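Local coordinates for protein diffuse adherence adhesin (Escherichia coli, PDB 4MEE) that mediates bacterial attachment to mammalian cells, autoaggregation and biofilm formation, the part here being the outer-membrane beta-barrel transport unit of this autotransporter adhesin, at residues 157-169 / 339-351. Numbering follows the deposited sequence.
Sequences MTLANSLFLMDLN and QPHLQAVWMGVTP. Unlike the reference sequence in segment 157-169: T158 (reference Ala).
Helix 157-162 and the extended chain after it run counter to strand 339-351; the helix axis passes 8.2 Å from the strand axis at 138°; M157 lies by P351, and farther along the extended chain L168 lies by Q343. Alternation along the strand turns Q339, H341, Q343, V345, M347, V349 and P351 toward this inserted segment. N161 suits the helix side facing the strand because its short amide offers a carbonyl to a strand N-H: OD1 accepts V349 N (3.2 Å), tilted 25° from the carbonyl plane. The extended chain of M347 (chi2 176°) runs past N161, with M347 SD 3.7 Å from N161 CB. A160 is small enough for the helix to approach V349 CG1. M157, with CG anti to its nitrogen (chi1 166°) and a bend at chi2, brings SD against CG of the P351 ring (3.6 Å). Beyond the helix, L165 sends CD1 to V345 CG1 and CD2 to M347 CE (both 4.1 Å). Q343, long and extended, gives NE2 to M166 O in a weak bond, and L168 CD2 rests on Q343 CB (4.0 Å). D167 salt-bridges K373 of strand 370-383. This is the autotransporter arrangement of a helix-bearing segment threading the barrel pore, here against strand 333-355, which pairs with strands 303-327 and 370-383.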
loop_
_atom_site.group_PDB
_atom_site.type_symbol
_atom_site.label_atom_id
_atom_site.label_comp_id
_atom_site.label_asym_id
_atom_site.label_seq_id
_atom_site.Cartn_x
_atom_site.Cartn_y
_atom_site.Cartn_z
ATOM N N MET A 157 6.446 1.128 12.266
ATOM C CA MET A 157 6.192 2.438 11.774
ATOM C C MET A 157 5.956 2.441 10.278
ATOM O O MET A 157 5.109 3.156 9.778
ATOM C CB MET A 157 7.414 3.261 12.060
ATOM C CG MET A 157 7.443 4.553 11.334
ATOM S SD MET A 157 7.070 5.783 12.558
ATOM C CE MET A 157 7.194 7.221 11.536
ATOM N N THR A 158 6.752 1.666 9.569
ATOM C CA THR A 158 6.668 1.589 8.140
ATOM C C THR A 158 5.396 0.952 7.677
ATOM O O THR A 158 4.775 1.419 6.750
ATOM C CB THR A 158 7.767 0.691 7.661
ATOM O OG1 THR A 158 8.751 0.625 8.691
ATOM C CG2 THR A 158 8.373 1.265 6.432
ATOM N N LEU A 159 5.046 -0.145 8.323
ATOM C CA LEU A 159 3.851 -0.893 8.027
ATOM C C LEU A 159 2.631 -0.093 8.337
ATOM O O LEU A 159 1.674 -0.104 7.614
ATOM C CB LEU A 159 3.830 -2.116 8.897
ATOM C CG LEU A 159 4.804 -3.173 8.443
ATOM C CD1 LEU A 159 4.908 -4.207 9.536
ATOM C CD2 LEU A 159 4.271 -3.755 7.154
ATOM N N ALA A 160 2.687 0.622 9.433
ATOM C CA ALA A 160 1.552 1.339 9.890
ATOM C C ALA A 160 1.129 2.329 8.851
ATOM O O ALA A 160 -0.037 2.605 8.715
ATOM C CB ALA A 160 1.910 2.061 11.139
ATOM N N ASN A 161 2.088 2.863 8.116
ATOM C CA ASN A 161 1.768 3.825 7.085
ATOM C C ASN A 161 1.518 3.266 5.697
ATOM O O ASN A 161 0.835 3.885 4.900
ATOM C CB ASN A 161 2.855 4.856 6.993
ATOM C CG ASN A 161 3.082 5.549 8.295
ATOM O OD1 ASN A 161 2.639 6.658 8.487
ATOM N ND2 ASN A 161 3.784 4.902 9.192
ATOM N N SER A 162 2.080 2.114 5.387
ATOM C CA SER A 162 1.856 1.565 4.080
ATOM C C SER A 162 0.911 0.392 4.099
ATOM O O SER A 162 0.651 -0.199 3.069
ATOM C CB SER A 162 3.163 1.125 3.472
ATOM O OG SER A 162 3.686 0.035 4.199
ATOM N N LEU A 163 0.410 0.025 5.262
ATOM C CA LEU A 163 -0.468 -1.134 5.324
ATOM C C LEU A 163 -1.844 -0.986 4.666
ATOM O O LEU A 163 -2.349 -1.939 4.103
ATOM C CB LEU A 163 -0.614 -1.606 6.765
ATOM C CG LEU A 163 -0.640 -3.116 7.012
ATOM C CD1 LEU A 163 -0.052 -3.873 5.832
ATOM C CD2 LEU A 163 0.084 -3.457 8.301
ATOM N N PHE A 164 -2.466 0.182 4.742
ATOM C CA PHE A 164 -3.819 0.306 4.230
ATOM C C PHE A 164 -3.905 1.136 2.987
ATOM O O PHE A 164 -4.951 1.682 2.678
ATOM C CB PHE A 164 -4.724 0.920 5.276
ATOM C CG PHE A 164 -5.153 -0.027 6.307
ATOM C CD1 PHE A 164 -5.983 -1.051 5.989
ATOM C CD2 PHE A 164 -4.716 0.109 7.587
ATOM C CE1 PHE A 164 -6.377 -1.928 6.939
ATOM C CE2 PHE A 164 -5.102 -0.766 8.538
ATOM C CZ PHE A 164 -5.935 -1.780 8.214
ATOM N N LEU A 165 -2.798 1.226 2.280
ATOM C CA LEU A 165 -2.698 2.028 1.089
ATOM C C LEU A 165 -3.575 1.474 0.000
ATOM O O LEU A 165 -3.725 0.275 -0.097
ATOM C CB LEU A 165 -1.269 1.969 0.599
ATOM C CG LEU A 165 -0.434 3.241 0.624
ATOM C CD1 LEU A 165 -0.507 3.959 1.961
ATOM C CD2 LEU A 165 0.989 2.835 0.316
ATOM N N MET A 166 -4.148 2.335 -0.829
ATOM C CA MET A 166 -4.898 1.857 -1.970
ATOM C C MET A 166 -4.358 2.497 -3.235
ATOM O O MET A 166 -4.380 3.711 -3.377
ATOM C CB MET A 166 -6.367 2.194 -1.815
ATOM C CG MET A 166 -7.293 1.172 -2.450
ATOM S SD MET A 166 -8.992 1.757 -2.578
ATOM C CE MET A 166 -8.711 3.507 -2.837
ATOM N N ASP A 167 -3.890 1.679 -4.167
ATOM C CA ASP A 167 -3.298 2.194 -5.385
ATOM C C ASP A 167 -4.360 2.650 -6.341
ATOM O O ASP A 167 -5.530 2.362 -6.156
ATOM C CB ASP A 167 -2.458 1.123 -6.050
ATOM C CG ASP A 167 -1.036 1.113 -5.548
ATOM O OD1 ASP A 167 -0.555 2.169 -5.087
ATOM O OD2 ASP A 167 -0.389 0.049 -5.617
ATOM N N LEU A 168 -3.933 3.359 -7.368
ATOM C CA LEU A 168 -4.825 3.840 -8.381
ATOM C C LEU A 168 -5.322 2.637 -9.114
ATOM O O LEU A 168 -4.670 1.600 -9.104
ATOM C CB LEU A 168 -4.046 4.690 -9.357
ATOM C CG LEU A 168 -4.310 6.185 -9.409
ATOM C CD1 LEU A 168 -4.615 6.724 -8.030
ATOM C CD2 LEU A 168 -3.057 6.840 -9.939
ATOM N N ASN A 169 -6.494 2.786 -9.715
ATOM C CA ASN A 169 -7.065 1.825 -10.640
ATOM C C ASN A 169 -7.684 0.658 -9.913
ATOM O O ASN A 169 -8.305 -0.197 -10.512
ATOM C CB ASN A 169 -6.039 1.339 -11.667
ATOM C CG ASN A 169 -5.797 2.348 -12.772
ATOM O OD1 ASN A 169 -6.730 2.808 -13.428
ATOM N ND2 ASN A 169 -4.537 2.691 -12.989
ATOM N N GLN A 339 -1.767 3.834 -20.110
ATOM C CA GLN A 339 -2.108 4.743 -19.023
ATOM C C GLN A 339 -0.883 5.270 -18.268
ATOM O O GLN A 339 -0.397 4.617 -17.343
ATOM C CB GLN A 339 -3.076 4.065 -18.048
ATOM C CG GLN A 339 -3.649 5.002 -17.000
ATOM C CD GLN A 339 -4.215 4.268 -15.802
ATOM O OE1 GLN A 339 -5.405 4.372 -15.506
ATOM N NE2 GLN A 339 -3.367 3.525 -15.103
ATOM N N PRO A 340 -0.380 6.454 -18.667
ATOM C CA PRO A 340 0.595 7.149 -17.830
ATOM C C PRO A 340 -0.120 7.795 -16.645
ATOM O O PRO A 340 -1.178 8.397 -16.824
ATOM C CB PRO A 340 1.169 8.215 -18.767
ATOM C CG PRO A 340 0.095 8.460 -19.771
ATOM C CD PRO A 340 -0.613 7.148 -19.947
ATOM N N HIS A 341 0.445 7.656 -15.447
ATOM C CA HIS A 341 -0.208 8.143 -14.228
ATOM C C HIS A 341 0.767 8.624 -13.151
ATOM O O HIS A 341 1.943 8.255 -13.150
ATOM C CB HIS A 341 -1.146 7.073 -13.657
ATOM C CG HIS A 341 -0.463 5.782 -13.329
ATOM N ND1 HIS A 341 -0.573 4.660 -14.123
ATOM C CD2 HIS A 341 0.346 5.436 -12.300
ATOM C CE1 HIS A 341 0.135 3.679 -13.595
ATOM N NE2 HIS A 341 0.707 4.125 -12.490
ATOM N N LEU A 342 0.252 9.440 -12.235
ATOM C CA LEU A 342 1.028 10.006 -11.135
ATOM C C LEU A 342 0.186 9.986 -9.859
ATOM O O LEU A 342 -0.996 10.334 -9.890
ATOM C CB LEU A 342 1.455 11.439 -11.481
ATOM C CG LEU A 342 2.160 12.324 -10.447
ATOM C CD1 LEU A 342 3.598 11.888 -10.208
ATOM C CD2 LEU A 342 2.112 13.778 -10.892
ATOM N N GLN A 343 0.797 9.578 -8.749
ATOM C CA GLN A 343 0.106 9.446 -7.462
ATOM C C GLN A 343 0.980 9.940 -6.309
ATOM O O GLN A 343 2.182 9.676 -6.281
ATOM C CB GLN A 343 -0.300 7.985 -7.225
ATOM C CG GLN A 343 -1.133 7.746 -5.970
ATOM C CD GLN A 343 -1.275 6.277 -5.601
ATOM O OE1 GLN A 343 -0.580 5.413 -6.135
ATOM N NE2 GLN A 343 -2.192 5.989 -4.682
ATOM N N ALA A 344 0.364 10.653 -5.365
ATOM C CA ALA A 344 1.049 11.127 -4.159
ATOM C C ALA A 344 0.273 10.749 -2.896
ATOM O O ALA A 344 -0.949 10.902 -2.842
ATOM C CB ALA A 344 1.271 12.631 -4.221
ATOM N N VAL A 345 0.993 10.253 -1.890
ATOM C CA VAL A 345 0.395 9.835 -0.619
ATOM C C VAL A 345 1.076 10.530 0.567
ATOM O O VAL A 345 2.304 10.566 0.652
ATOM C CB VAL A 345 0.467 8.297 -0.419
ATOM C CG1 VAL A 345 -0.245 7.883 0.861
ATOM C CG2 VAL A 345 -0.127 7.556 -1.609
ATOM N N TRP A 346 0.266 11.081 1.472
ATOM C CA TRP A 346 0.762 11.641 2.731
ATOM C C TRP A 346 0.582 10.636 3.866
ATOM O O TRP A 346 -0.541 10.290 4.234
ATOM C CB TRP A 346 0.067 12.971 3.059
ATOM C CG TRP A 346 0.205 13.407 4.501
ATOM C CD1 TRP A 346 1.367 13.609 5.191
ATOM C CD2 TRP A 346 -0.859 13.704 5.417
ATOM N NE1 TRP A 346 1.094 14.004 6.480
ATOM C CE2 TRP A 346 -0.263 14.070 6.646
ATOM C CE3 TRP A 346 -2.258 13.689 5.320
ATOM C CZ2 TRP A 346 -1.016 14.423 7.769
ATOM C CZ3 TRP A 346 -3.005 14.045 6.436
ATOM C CH2 TRP A 346 -2.380 14.409 7.645
ATOM N N MET A 347 1.702 10.173 4.410
ATOM C CA MET A 347 1.702 9.211 5.506
ATOM C C MET A 347 1.859 9.938 6.840
ATOM O O MET A 347 2.946 10.415 7.173
ATOM C CB MET A 347 2.819 8.178 5.307
ATOM C CG MET A 347 2.678 7.334 4.045
ATOM S SD MET A 347 4.054 6.199 3.776
ATOM C CE MET A 347 3.574 5.438 2.229
ATOM N N GLY A 348 0.767 10.028 7.598
ATOM C CA GLY A 348 0.763 10.786 8.851
ATOM C C GLY A 348 0.464 9.982 10.105
ATOM O O GLY A 348 -0.045 10.526 11.085
ATOM N N VAL A 349 0.778 8.690 10.077
ATOM C CA VAL A 349 0.623 7.835 11.255
ATOM C C VAL A 349 1.912 7.882 12.072
ATOM O O VAL A 349 2.982 7.510 11.584
ATOM C CB VAL A 349 0.280 6.373 10.880
ATOM C CG1 VAL A 349 0.182 5.506 12.128
ATOM C CG2 VAL A 349 -1.028 6.312 10.104
ATOM N N THR A 350 1.794 8.354 13.310
ATOM C CA THR A 350 2.924 8.457 14.230
ATOM C C THR A 350 2.720 7.565 15.448
ATOM O O THR A 350 1.590 7.367 15.892
ATOM C CB THR A 350 3.152 9.910 14.700
ATOM O OG1 THR A 350 1.899 10.515 15.034
ATOM C CG2 THR A 350 3.831 10.726 13.614
ATOM N N PRO A 351 3.821 7.028 15.993
ATOM C CA PRO A 351 3.781 6.144 17.141
ATOM C C PRO A 351 3.708 6.949 18.414
ATOM O O PRO A 351 4.016 8.142 18.414
ATOM C CB PRO A 351 5.135 5.425 17.086
ATOM C CG PRO A 351 5.893 6.043 15.959
ATOM C CD PRO A 351 5.202 7.314 15.597
#